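Side-chain contacts in twitching motility protein PilT (PDB 2EYU), which probably acts as the P-loop ATPase motor that retracts type IV pili and so drives twitching motility: residues M45-Y48 against I49-T52; T84-F87 against A88-L91; T138-R141 against I142-F146; I191-L194 against I195-K199; T222-K225 against L226-G230. The protein carries 1 engineered substitution. All coordinates share one frame; numbering follows the deposited sequence.

Interaction 1 (M45-Y48 against I49-T52)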
loop_
_atom_site.group_PDB
_atom_site.type_symbol
_atom_site.label_atom_id
_atom_site.label_comp_id
_atom_site.label_asym_id
_atom_site.label_seq_id
_atom_site.Cartn_x
_atom_site.Cartn_y
_atom_site.Cartn_z
HETATM N N MSE A 45 -9.921 -1.668 -4.334
HETATM C CA MSE A 45 -9.200 -2.901 -4.666
HETATM C C MSE A 45 -9.851 -4.103 -4.022
HETATM O O MSE A 45 -10.015 -5.173 -4.620
HETATM C CB MSE A 45 -7.745 -2.874 -4.198
HETATM C CG MSE A 45 -6.837 -1.838 -4.807
HETATM SE SE MSE A 45 -5.055 -1.833 -4.066
HETATM C CE MSE A 45 -4.705 -3.619 -4.729
ATOM N N ILE A 46 -10.271 -4.029 -2.762
ATOM C CA ILE A 46 -10.992 -5.165 -2.198
ATOM C C ILE A 46 -12.329 -5.373 -2.884
ATOM O O ILE A 46 -12.804 -6.480 -3.151
ATOM C CB ILE A 46 -11.191 -4.941 -0.685
ATOM C CG1 ILE A 46 -9.894 -5.019 0.132
ATOM C CG2 ILE A 46 -12.244 -5.881 -0.120
ATOM C CD1 ILE A 46 -10.155 -4.603 1.573
ATOM N N ASP A 47 -13.025 -4.274 -3.205
ATOM C CA ASP A 47 -14.327 -4.450 -3.843
ATOM C C ASP A 47 -14.212 -5.073 -5.238
ATOM O O ASP A 47 -15.196 -5.680 -5.652
ATOM C CB ASP A 47 -15.102 -3.133 -3.966
ATOM C CG ASP A 47 -16.563 -3.401 -4.299
ATOM O OD1 ASP A 47 -17.021 -2.914 -5.352
ATOM O OD2 ASP A 47 -17.235 -4.104 -3.516
ATOM N N TYR A 48 -13.072 -4.933 -5.900
ATOM C CA TYR A 48 -12.743 -5.655 -7.115
ATOM C C TYR A 48 -12.761 -7.150 -6.827
ATOM O O TYR A 48 -13.346 -7.938 -7.567
ATOM C CB TYR A 48 -11.358 -5.307 -7.670
ATOM C CG TYR A 48 -10.915 -6.157 -8.850
ATOM C CD1 TYR A 48 -11.472 -6.051 -10.108
ATOM C CD2 TYR A 48 -9.908 -7.107 -8.684
ATOM C CE1 TYR A 48 -11.063 -6.835 -11.178
ATOM C CE2 TYR A 48 -9.492 -7.894 -9.735
ATOM C CZ TYR A 48 -10.065 -7.765 -10.986
ATOM O OH TYR A 48 -9.626 -8.560 -12.012
ATOM N N ILE A 49 -12.056 -7.490 -5.751
ATOM C CA ILE A 49 -12.009 -8.891 -5.349
ATOM C C ILE A 49 -13.440 -9.371 -5.166
ATOM O O ILE A 49 -13.818 -10.334 -5.831
ATOM C CB ILE A 49 -11.178 -9.074 -4.068
ATOM C CG1 ILE A 49 -9.794 -8.424 -4.112
ATOM C CG2 ILE A 49 -11.057 -10.545 -3.749
ATOM C CD1 ILE A 49 -9.094 -8.327 -2.772
ATOM N N ASN A 50 -14.191 -8.687 -4.304
ATOM C CA ASN A 50 -15.598 -8.957 -4.050
ATOM C C ASN A 50 -16.373 -9.327 -5.308
ATOM O O ASN A 50 -17.189 -10.250 -5.303
ATOM C CB ASN A 50 -16.262 -7.713 -3.440
ATOM C CG ASN A 50 -17.544 -7.916 -2.681
ATOM O OD1 ASN A 50 -18.230 -6.942 -2.338
ATOM N ND2 ASN A 50 -17.926 -9.140 -2.350
ATOM N N GLN A 51 -16.121 -8.575 -6.382
ATOM C CA GLN A 51 -16.932 -8.695 -7.586
ATOM C C GLN A 51 -16.430 -9.809 -8.496
ATOM O O GLN A 51 -17.149 -10.316 -9.337
ATOM C CB GLN A 51 -16.904 -7.403 -8.406
ATOM C CG GLN A 51 -17.124 -6.129 -7.626
ATOM C CD GLN A 51 -16.411 -4.929 -8.207
ATOM O OE1 GLN A 51 -15.655 -4.264 -7.496
ATOM N NE2 GLN A 51 -16.651 -4.666 -9.488
ATOM N N THR A 52 -15.161 -10.158 -8.319
ATOM C CA THR A 52 -14.501 -11.038 -9.282
ATOM C C THR A 52 -14.288 -12.437 -8.755
ATOM O O THR A 52 -14.392 -13.425 -9.495
ATOM C CB THR A 52 -13.155 -10.390 -9.672
ATOM O OG1 THR A 52 -13.465 -9.176 -10.379
ATOM C CG2 THR A 52 -12.360 -11.289 -10.590
#
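Y48 sets one face of its phenol ring against the hydroxyl of T52, one helical turn further on. T52 OG1 lies 3.4 Å from Y48 CE1, above the rim of the ring and not its centre. Two torsions bring the groups together: Y48 CG is anti to its own backbone N (chi1 173°), while T52 OG1 stands beside its own N and faces back along the helix. From there the hydroxyl donates to Y48 O at 3.1 Å, approaching from a tilt of 30° to the carbonyl plane. The same oxygen also takes weak bonds from Q51 N and T52 N, so three donors converge on it at the end of the helix. Two residues earlier in the chain, I46 O receives N50 N at 2.9 Å in a nearly straight bond (170°). On the buried flank I49 CD1 packs 3.7 Å from I46 CA, and both isoleucines rest on I57 of strand 56-61. Selenomethionine M45 joins I49 on F127 of strand 125-130, whereas Y48 meets the ring of H22 with planes nearly perpendicular. Helix 38-52, whose first residues close the probable Walker A loop, thus packs on the central sheet as in P-loop NTPases.

Interaction 2 (T84-F87 against A88-L91)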
loop_
_atom_site.group_PDB
_atom_site.type_symbol
_atom_site.label_atom_id
_atom_site.label_comp_id
_atom_site.label_asym_id
_atom_site.label_seq_id
_atom_site.Cartn_x
_atom_site.Cartn_y
_atom_site.Cartn_z
ATOM N N THR A 84 -14.813 -6.048 18.230
ATOM C CA THR A 84 -13.797 -6.518 19.192
ATOM C C THR A 84 -13.025 -5.375 19.820
ATOM O O THR A 84 -13.626 -4.326 20.088
ATOM C CB THR A 84 -12.874 -7.540 18.500
ATOM O OG1 THR A 84 -11.775 -7.874 19.350
ATOM C CG2 THR A 84 -12.309 -6.945 17.221
ATOM N N LYS A 85 -11.728 -5.496 20.109
ATOM C CA LYS A 85 -11.047 -4.450 20.870
ATOM C C LYS A 85 -9.690 -4.041 20.324
ATOM O O LYS A 85 -9.450 -2.853 20.069
ATOM C CB LYS A 85 -10.879 -4.889 22.333
ATOM C CG LYS A 85 -10.069 -6.152 22.562
ATOM C CD LYS A 85 -8.652 -5.831 23.013
ATOM C CE LYS A 85 -7.740 -7.078 22.947
ATOM N NZ LYS A 85 -6.507 -6.900 23.777
ATOM N N SER A 86 -8.761 -4.970 20.140
ATOM C CA SER A 86 -7.413 -4.623 19.694
ATOM C C SER A 86 -7.163 -5.189 18.302
ATOM O O SER A 86 -7.678 -6.259 17.960
ATOM C CB SER A 86 -6.390 -5.138 20.708
ATOM O OG SER A 86 -6.387 -6.556 20.735
ATOM N N PHE A 87 -6.394 -4.486 17.469
ATOM C CA PHE A 87 -6.158 -5.023 16.128
ATOM C C PHE A 87 -5.471 -6.380 16.244
ATOM O O PHE A 87 -5.768 -7.326 15.518
ATOM C CB PHE A 87 -5.320 -4.080 15.276
ATOM C CG PHE A 87 -6.097 -3.082 14.435
ATOM C CD1 PHE A 87 -6.597 -1.931 15.026
ATOM C CD2 PHE A 87 -6.313 -3.290 13.084
ATOM C CE1 PHE A 87 -7.303 -1.006 14.279
ATOM C CE2 PHE A 87 -7.026 -2.371 12.335
ATOM C CZ PHE A 87 -7.525 -1.224 12.932
ATOM N N ALA A 88 -4.533 -6.456 17.189
ATOM C CA ALA A 88 -3.789 -7.692 17.394
ATOM C C ALA A 88 -4.733 -8.861 17.669
ATOM O O ALA A 88 -4.726 -9.872 16.958
ATOM C CB ALA A 88 -2.791 -7.534 18.533
ATOM N N ASP A 89 -5.528 -8.696 18.720
ATOM C CA ASP A 89 -6.536 -9.663 19.124
ATOM C C ASP A 89 -7.324 -10.200 17.930
ATOM O O ASP A 89 -7.206 -11.375 17.596
ATOM C CB ASP A 89 -7.523 -9.040 20.117
ATOM C CG ASP A 89 -8.048 -10.089 21.086
ATOM O OD1 ASP A 89 -9.283 -10.274 21.152
ATOM O OD2 ASP A 89 -7.222 -10.719 21.767
ATOM N N ALA A 90 -8.082 -9.305 17.319
ATOM C CA ALA A 90 -8.888 -9.556 16.142
ATOM C C ALA A 90 -8.080 -10.122 14.991
ATOM O O ALA A 90 -8.528 -10.890 14.136
ATOM C CB ALA A 90 -9.524 -8.252 15.672
ATOM N N LEU A 91 -6.807 -9.712 14.921
ATOM C CA LEU A 91 -6.098 -10.233 13.735
ATOM C C LEU A 91 -5.872 -11.726 13.915
ATOM O O LEU A 91 -6.175 -12.552 13.050
ATOM C CB LEU A 91 -4.824 -9.444 13.546
ATOM C CG LEU A 91 -4.464 -8.967 12.143
ATOM C CD1 LEU A 91 -3.056 -8.382 12.159
ATOM C CD2 LEU A 91 -4.575 -10.099 11.135
#
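T84 and A90 meet methyl to methyl, T84 CG2 lying only 3.4 Å from A90 CB, tighter than an ordinary van der Waals contact. T84 CG2 sits between its own backbone N and carbonyl carbon, and OG1 takes the position opposite N (chi1 172°); this turns the methyl, not the hydroxyl, against the alanine. K85 runs at about a right angle to D89, its CE 3.5 Å from D89 CB. K85 NZ is 4.4 Å from D89 OD2, beyond a salt bridge, though the opposite charges probably attract weakly. S86 is the N-cap of helix 87-97: its hydroxyl accepts from D89 N, with OG 3.1 Å from that nitrogen, although the modelled place of OG is less sure. The carbonyl of the cap starts the regular pattern, A90 N donating to S86 O at 3.1 Å and 160°, nearly in line with the carbonyl. L91 N follows with a shorter, more bent bond to F87 O (2.7 Å, 132°). On the inner side of this first turn, F87 and L91 both reach I60 of strand 56-61 and V104 of strand 101-104, and both touch T112 of helix 110-121.

Interaction 3 (T138-R141 against I142-F146)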
loop_
_atom_site.group_PDB
_atom_site.type_symbol
_atom_site.label_atom_id
_atom_site.label_comp_id
_atom_site.label_asym_id
_atom_site.label_seq_id
_atom_site.Cartn_x
_atom_site.Cartn_y
_atom_site.Cartn_z
ATOM N N THR A 138 8.308 3.486 4.232
ATOM C CA THR A 138 7.370 2.407 4.552
ATOM C C THR A 138 8.106 1.175 5.056
ATOM O O THR A 138 7.708 0.575 6.055
ATOM C CB THR A 138 6.508 2.094 3.320
ATOM O OG1 THR A 138 5.569 3.180 3.173
ATOM C CG2 THR A 138 5.723 0.806 3.502
ATOM N N ILE A 139 9.190 0.898 4.333
ATOM C CA ILE A 139 10.035 -0.257 4.661
ATOM C C ILE A 139 10.765 -0.051 5.967
ATOM O O ILE A 139 10.894 -0.941 6.797
ATOM C CB ILE A 139 11.021 -0.545 3.519
ATOM C CG1 ILE A 139 10.277 -0.920 2.246
ATOM C CG2 ILE A 139 12.037 -1.606 3.935
ATOM C CD1 ILE A 139 11.137 -0.953 0.991
ATOM N N HIS A 140 11.238 1.171 6.184
ATOM C CA HIS A 140 11.920 1.490 7.434
ATOM C C HIS A 140 11.008 1.479 8.643
ATOM O O HIS A 140 11.366 1.070 9.757
ATOM C CB HIS A 140 12.520 2.891 7.256
ATOM C CG HIS A 140 13.766 2.900 6.426
ATOM N ND1 HIS A 140 14.843 2.078 6.676
ATOM C CD2 HIS A 140 14.113 3.646 5.360
ATOM C CE1 HIS A 140 15.797 2.312 5.795
ATOM N NE2 HIS A 140 15.370 3.263 4.976
ATOM N N ARG A 141 9.769 1.953 8.484
ATOM C CA ARG A 141 8.841 1.905 9.608
ATOM C C ARG A 141 8.528 0.468 9.982
ATOM O O ARG A 141 8.484 0.075 11.151
ATOM C CB ARG A 141 7.542 2.640 9.267
ATOM C CG ARG A 141 6.402 2.382 10.237
ATOM C CD ARG A 141 6.161 3.515 11.204
ATOM N NE ARG A 141 6.040 4.829 10.612
ATOM C CZ ARG A 141 4.993 5.639 10.571
ATOM N NH1 ARG A 141 3.833 5.304 11.112
ATOM N NH2 ARG A 141 5.097 6.821 9.969
ATOM N N ILE A 142 8.303 -0.347 8.949
ATOM C CA ILE A 142 7.966 -1.743 9.206
ATOM C C ILE A 142 9.129 -2.408 9.935
ATOM O O ILE A 142 8.928 -3.030 10.972
ATOM C CB ILE A 142 7.622 -2.520 7.931
ATOM C CG1 ILE A 142 6.250 -2.165 7.347
ATOM C CG2 ILE A 142 7.717 -4.022 8.195
ATOM C CD1 ILE A 142 5.171 -2.262 8.416
ATOM N N VAL A 143 10.347 -2.266 9.413
ATOM C CA VAL A 143 11.460 -2.972 10.038
ATOM C C VAL A 143 11.852 -2.398 11.393
ATOM O O VAL A 143 12.078 -3.132 12.357
ATOM C CB VAL A 143 12.686 -2.923 9.098
ATOM C CG1 VAL A 143 13.929 -3.398 9.840
ATOM C CG2 VAL A 143 12.391 -3.745 7.859
ATOM N N ASP A 144 11.957 -1.076 11.460
ATOM C CA ASP A 144 12.519 -0.356 12.595
ATOM C C ASP A 144 11.667 -0.486 13.839
ATOM O O ASP A 144 12.032 -0.273 14.987
ATOM C CB ASP A 144 12.661 1.139 12.257
ATOM C CG ASP A 144 14.045 1.506 11.762
ATOM O OD1 ASP A 144 14.325 1.243 10.574
ATOM O OD2 ASP A 144 14.823 2.060 12.566
ATOM N N ILE A 145 10.395 -0.852 13.620
ATOM C CA ILE A 145 9.591 -0.945 14.851
ATOM C C ILE A 145 10.062 -2.147 15.655
ATOM O O ILE A 145 9.813 -2.191 16.851
ATOM C CB ILE A 145 8.108 -1.001 14.500
ATOM C CG1 ILE A 145 7.704 -2.193 13.637
ATOM C CG2 ILE A 145 7.701 0.310 13.828
ATOM C CD1 ILE A 145 6.871 -1.818 12.433
ATOM N N PHE A 146 10.752 -3.086 15.013
ATOM C CA PHE A 146 11.275 -4.278 15.670
ATOM C C PHE A 146 12.566 -4.089 16.444
ATOM O O PHE A 146 13.329 -3.164 16.184
ATOM C CB PHE A 146 11.514 -5.348 14.581
ATOM C CG PHE A 146 10.198 -6.001 14.186
ATOM C CD1 PHE A 146 9.413 -5.444 13.195
ATOM C CD2 PHE A 146 9.758 -7.154 14.805
ATOM C CE1 PHE A 146 8.221 -6.026 12.832
ATOM C CE2 PHE A 146 8.564 -7.741 14.441
ATOM C CZ PHE A 146 7.792 -7.176 13.456
#
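The closing turns of helix 135-144 bring H140 beside D144 and I139 beside V143. H140 and D144 run alongside each other and point the same way, with ring and carboxylate planes 72° apart. H140 ND1 is 4.0 Å from D144 OD1, which is near neighbourhood and not a bond. On the buried side, I139 CG2 and V143 CG2 approach to 4.5 Å, while V143 N donates to I139 O at 3.0 Å and 167°. I142 N does likewise to T138 O at 3.1 Å, and I142 CG1, lying beside its own backbone N (chi1 -74°), packs 3.4 Å from T138 O. This helix follows strand 125-130 of the P-loop NTPase core, and T138 and I142 both rest on L130 of that strand. T138 OG1 is held by T132 OG1 and T134 O, near but not touching the probable Walker A loop. At the far end I145 touches V113 of helix 110-121, and its CG2 comes 4.3 Å from R141 CG, although the isoleucine is modelled too close to R141 O for its exact pose to be trusted. An alanine here would probably lose the branched contact with V113 and leave the R141 CG methylene without this apolar neighbour.

Interaction 4 (I191-L194 against I195-K199)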
loop_
_atom_site.group_PDB
_atom_site.type_symbol
_atom_site.label_atom_id
_atom_site.label_comp_id
_atom_site.label_asym_id
_atom_site.label_seq_id
_atom_site.Cartn_x
_atom_site.Cartn_y
_atom_site.Cartn_z
ATOM N N ILE A 191 14.906 -5.897 -7.053
ATOM C CA ILE A 191 14.613 -5.163 -5.814
ATOM C C ILE A 191 14.405 -6.138 -4.663
ATOM O O ILE A 191 14.736 -5.831 -3.532
ATOM C CB ILE A 191 13.394 -4.248 -5.958
ATOM C CG1 ILE A 191 12.317 -4.763 -6.911
ATOM C CG2 ILE A 191 13.775 -2.841 -6.424
ATOM C CD1 ILE A 191 11.926 -3.709 -7.939
ATOM N N ARG A 192 13.881 -7.341 -4.893
ATOM C CA ARG A 192 13.815 -8.329 -3.806
ATOM C C ARG A 192 15.188 -8.564 -3.221
ATOM O O ARG A 192 15.418 -8.466 -2.032
ATOM C CB ARG A 192 13.230 -9.623 -4.349
ATOM C CG ARG A 192 11.805 -9.412 -4.833
ATOM C CD ARG A 192 10.998 -10.701 -4.683
ATOM N NE ARG A 192 10.046 -10.564 -3.607
ATOM C CZ ARG A 192 8.776 -10.222 -3.592
ATOM N NH1 ARG A 192 8.083 -9.929 -4.672
ATOM N NH2 ARG A 192 8.197 -10.193 -2.398
ATOM N N ASN A 193 16.133 -8.853 -4.113
ATOM C CA ASN A 193 17.528 -8.997 -3.712
ATOM C C ASN A 193 18.042 -7.790 -2.948
ATOM O O ASN A 193 18.589 -7.869 -1.842
ATOM C CB ASN A 193 18.341 -9.201 -5.004
ATOM C CG ASN A 193 19.804 -8.871 -4.765
ATOM O OD1 ASN A 193 20.562 -9.742 -4.343
ATOM N ND2 ASN A 193 20.202 -7.625 -5.015
ATOM N N LEU A 194 17.879 -6.592 -3.529
ATOM C CA LEU A 194 18.422 -5.419 -2.828
ATOM C C LEU A 194 17.777 -5.218 -1.471
ATOM O O LEU A 194 18.473 -4.825 -0.526
ATOM C CB LEU A 194 18.272 -4.135 -3.653
ATOM C CG LEU A 194 18.854 -4.177 -5.064
ATOM C CD1 LEU A 194 18.116 -3.177 -5.948
ATOM C CD2 LEU A 194 20.343 -3.901 -5.070
ATOM N N ILE A 195 16.486 -5.499 -1.320
ATOM C CA ILE A 195 15.908 -5.430 0.035
ATOM C C ILE A 195 16.610 -6.376 0.999
ATOM O O ILE A 195 16.871 -6.082 2.169
ATOM C CB ILE A 195 14.395 -5.698 -0.050
ATOM C CG1 ILE A 195 13.699 -4.587 -0.828
ATOM C CG2 ILE A 195 13.762 -5.890 1.317
ATOM C CD1 ILE A 195 12.192 -4.649 -0.818
ATOM N N ARG A 196 16.947 -7.548 0.489
ATOM C CA ARG A 196 17.668 -8.598 1.196
ATOM C C ARG A 196 19.012 -8.100 1.723
ATOM O O ARG A 196 19.223 -8.186 2.932
ATOM C CB ARG A 196 17.848 -9.805 0.263
ATOM C CG ARG A 196 17.122 -11.045 0.743
ATOM C CD ARG A 196 16.871 -12.075 -0.332
ATOM N NE ARG A 196 15.432 -12.246 -0.576
ATOM C CZ ARG A 196 14.911 -12.502 -1.763
ATOM N NH1 ARG A 196 15.719 -12.607 -2.812
ATOM N NH2 ARG A 196 13.608 -12.639 -1.922
ATOM N N GLU A 197 19.864 -7.595 0.842
ATOM C CA GLU A 197 21.121 -6.955 1.157
ATOM C C GLU A 197 20.950 -5.593 1.822
ATOM O O GLU A 197 21.946 -4.993 2.228
ATOM C CB GLU A 197 21.968 -6.714 -0.100
ATOM C CG GLU A 197 22.377 -7.982 -0.834
ATOM C CD GLU A 197 21.339 -8.346 -1.878
ATOM O OE1 GLU A 197 20.924 -7.441 -2.641
ATOM O OE2 GLU A 197 20.921 -9.523 -1.920
ATOM N N ASN A 198 19.737 -5.066 1.943
ATOM C CA ASN A 198 19.589 -3.740 2.537
ATOM C C ASN A 198 20.289 -2.679 1.695
ATOM O O ASN A 198 21.155 -1.961 2.202
ATOM C CB ASN A 198 20.157 -3.691 3.959
ATOM C CG ASN A 198 19.593 -2.527 4.755
ATOM O OD1 ASN A 198 18.465 -2.101 4.514
ATOM N ND2 ASN A 198 20.365 -2.016 5.710
ATOM N N LYS A 199 19.928 -2.594 0.436
ATOM C CA LYS A 199 20.386 -1.595 -0.515
ATOM C C LYS A 199 19.199 -0.734 -0.969
ATOM O O LYS A 199 18.876 -0.694 -2.155
ATOM C CB LYS A 199 21.013 -2.215 -1.758
ATOM C CG LYS A 199 22.538 -2.227 -1.687
ATOM C CD LYS A 199 23.093 -3.597 -2.060
ATOM C CE LYS A 199 24.379 -3.889 -1.302
ATOM N NZ LYS A 199 24.070 -4.494 0.031
#
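L194 O receives K199 N at 2.8 Å and 165°, a bond that spans the end of helix 189-197. Just before it, I195 N donates to I191 O at 2.8 Å and R196 N to R192 O at 3.1 Å, both in the ordinary helical pattern. The bond from K199 belongs to a Schellman motif: N198 has positive phi as its C-prime residue, and N198 N gives a weak bond to I195 O. K199 NZ curls back to add a weak bond to E197 O. Around the helix the two arginines lie close together. The guanidinium of R196 has one face toward R192 O, which stands 4.0 Å above that plane and toward its rim, and R196 NH2 comes 3.9 Å from R192 CB. R196 NH2 is also 4.5 Å from R192 NE, at the edge of the other guanidinium. Outside partners probably offset this proximity of like charges: R192 is gripped by S159 O and L162 O, whereas R196 bonds S159 OG and makes a cation-pi contact with F160. Packing completes the contact. L194 CG lies beside its own backbone N (chi1 -54°), the rotamer from which L194 CD2 meets K199 CB at 3.8 Å, the two chains crossing at about a right angle; I195 CG1 lies 3.2 Å from I191 O. L194 and I191 bear on V203 and L206 of helix 200-209.

Interaction 5 (T222-K225 against L226-G230)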
loop_
_atom_site.group_PDB
_atom_site.type_symbol
_atom_site.label_atom_id
_atom_site.label_comp_id
_atom_site.label_asym_id
_atom_site.label_seq_id
_atom_site.Cartn_x
_atom_site.Cartn_y
_atom_site.Cartn_z
ATOM N N THR A 222 5.593 10.905 -10.724
ATOM C CA THR A 222 4.147 11.005 -10.875
ATOM C C THR A 222 3.676 12.457 -10.793
ATOM O O THR A 222 2.779 12.877 -11.521
ATOM C CB THR A 222 3.402 10.177 -9.817
ATOM O OG1 THR A 222 3.719 8.780 -9.916
ATOM C CG2 THR A 222 1.903 10.305 -10.072
ATOM N N LEU A 223 4.270 13.243 -9.902
ATOM C CA LEU A 223 4.049 14.678 -9.858
ATOM C C LEU A 223 4.509 15.379 -11.126
ATOM O O LEU A 223 3.882 16.260 -11.724
ATOM C CB LEU A 223 4.810 15.273 -8.660
ATOM C CG LEU A 223 4.331 14.791 -7.297
ATOM C CD1 LEU A 223 5.342 15.134 -6.210
ATOM C CD2 LEU A 223 2.964 15.388 -7.012
ATOM N N TYR A 224 5.698 14.964 -11.563
ATOM C CA TYR A 224 6.228 15.498 -12.814
ATOM C C TYR A 224 5.249 15.266 -13.950
ATOM O O TYR A 224 4.877 16.224 -14.649
ATOM C CB TYR A 224 7.593 14.886 -13.088
ATOM C CG TYR A 224 8.322 15.352 -14.328
ATOM C CD1 TYR A 224 8.255 16.663 -14.766
ATOM C CD2 TYR A 224 9.092 14.461 -15.060
ATOM C CE1 TYR A 224 8.932 17.065 -15.902
ATOM C CE2 TYR A 224 9.774 14.852 -16.196
ATOM C CZ TYR A 224 9.690 16.161 -16.613
ATOM O OH TYR A 224 10.362 16.564 -17.743
ATOM N N LYS A 225 4.794 14.035 -14.173
ATOM C CA LYS A 225 3.879 13.814 -15.302
ATOM C C LYS A 225 2.530 14.480 -15.102
ATOM O O LYS A 225 1.946 14.998 -16.060
ATOM C CB LYS A 225 3.699 12.325 -15.584
ATOM C CG LYS A 225 3.977 11.379 -14.434
ATOM C CD LYS A 225 3.387 10.005 -14.738
ATOM C CE LYS A 225 1.872 10.047 -14.658
ATOM N NZ LYS A 225 1.213 9.720 -15.953
ATOM N N LEU A 226 1.990 14.510 -13.888
ATOM C CA LEU A 226 0.747 15.248 -13.671
ATOM C C LEU A 226 0.901 16.728 -14.011
ATOM O O LEU A 226 0.002 17.325 -14.607
ATOM C CB LEU A 226 0.281 15.130 -12.217
ATOM C CG LEU A 226 -0.067 13.692 -11.803
ATOM C CD1 LEU A 226 -0.690 13.626 -10.419
ATOM C CD2 LEU A 226 -0.981 13.035 -12.841
ATOM N N TYR A 227 2.036 17.291 -13.606
ATOM C CA TYR A 227 2.335 18.692 -13.892
ATOM C C TYR A 227 2.460 18.894 -15.400
ATOM O O TYR A 227 1.929 19.875 -15.923
ATOM C CB TYR A 227 3.605 19.171 -13.173
ATOM C CG TYR A 227 4.104 20.523 -13.649
ATOM C CD1 TYR A 227 3.374 21.687 -13.470
ATOM C CD2 TYR A 227 5.326 20.639 -14.303
ATOM C CE1 TYR A 227 3.837 22.921 -13.910
ATOM C CE2 TYR A 227 5.795 21.857 -14.747
ATOM C CZ TYR A 227 5.049 22.997 -14.551
ATOM O OH TYR A 227 5.524 24.210 -14.996
ATOM N N LYS A 228 3.159 17.970 -16.048
ATOM C CA LYS A 228 3.506 18.079 -17.458
ATOM C C LYS A 228 2.263 17.883 -18.318
ATOM O O LYS A 228 2.307 18.126 -19.518
ATOM C CB LYS A 228 4.585 17.074 -17.858
ATOM C CG LYS A 228 6.003 17.590 -17.729
ATOM C CD LYS A 228 6.421 18.389 -18.954
ATOM C CE LYS A 228 7.219 19.617 -18.553
ATOM N NZ LYS A 228 8.505 19.261 -17.897
ATOM N N GLN A 229 1.176 17.453 -17.684
ATOM C CA GLN A 229 -0.093 17.296 -18.390
ATOM C C GLN A 229 -1.061 18.410 -17.995
ATOM O O GLN A 229 -2.234 18.392 -18.362
ATOM C CB GLN A 229 -0.696 15.923 -18.110
ATOM C CG GLN A 229 0.280 14.769 -18.293
ATOM C CD GLN A 229 -0.251 13.496 -17.654
ATOM O OE1 GLN A 229 0.005 12.392 -18.132
ATOM N NE2 GLN A 229 -1.001 13.657 -16.569
ATOM N N GLY A 230 -0.544 19.381 -17.249
ATOM C CA GLY A 230 -1.319 20.533 -16.805
ATOM C C GLY A 230 -2.413 20.082 -15.861
ATOM O O GLY A 230 -3.508 20.641 -15.762
#
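L226 opens the last turn of helix 219-228, which a Schellman motif brings to a close, with its N-H donating to T222 O. Its CG lies beside its own backbone N (chi1 -63°) and is thereby carried back over the preceding turn, with L226 CD1 4.2 Å from T222 CG2. The threonine hydroxyl is engaged by Y182 O and Q217 NE2, so it is the methyl that meets the leucine. Y227 comes next, its N 2.8 Å from L223 O, and its side chain reaches I232. K228 N bonds Y224 O in the plane of that carbonyl, again at 2.8 Å. The chain of K228 then crosses the tyrosine obliquely: its CG packs 3.5 Å from Y224 CE1, and NZ comes to the edge of the ring, near its plane, with a weak bond to Y224 OH at 3.3 Å. Cutting Y224 back to an alanine would probably leave K228 NZ without this hydroxyl and free its chain to turn, and would strip L247 and I251 of helix 244-251 of the ring they touch. Q229 runs alongside K225, pointing the same way, though it is modelled too close to K225 O for its exact pose to be relied on. G230 adopts positive phi (65°), a conformation that favours glycine, as the C-prime residue, and G230 N donates to Y227 O at 2.8 Å.

Overall arrangement
The five local contacts follow one another along the chain, and one pair of them touches: interactions 3 and 4, with centres about 15 Å apart, meet where I139 CD1 lies 4.2 Å from I195 CD1. This joins the helix after strand 125-130 to helix 189-197. Interactions 1 and 3 stand on opposite sides of the chain's centre, about 29 Å between centres, yet both belong to helices of the P-loop core. Interaction 1 is on the helix that begins at the probable Walker A loop, and T138 of interaction 3 lies near that loop. Interactions 2 and 5 are the farthest apart, their centres about 41 Å distant.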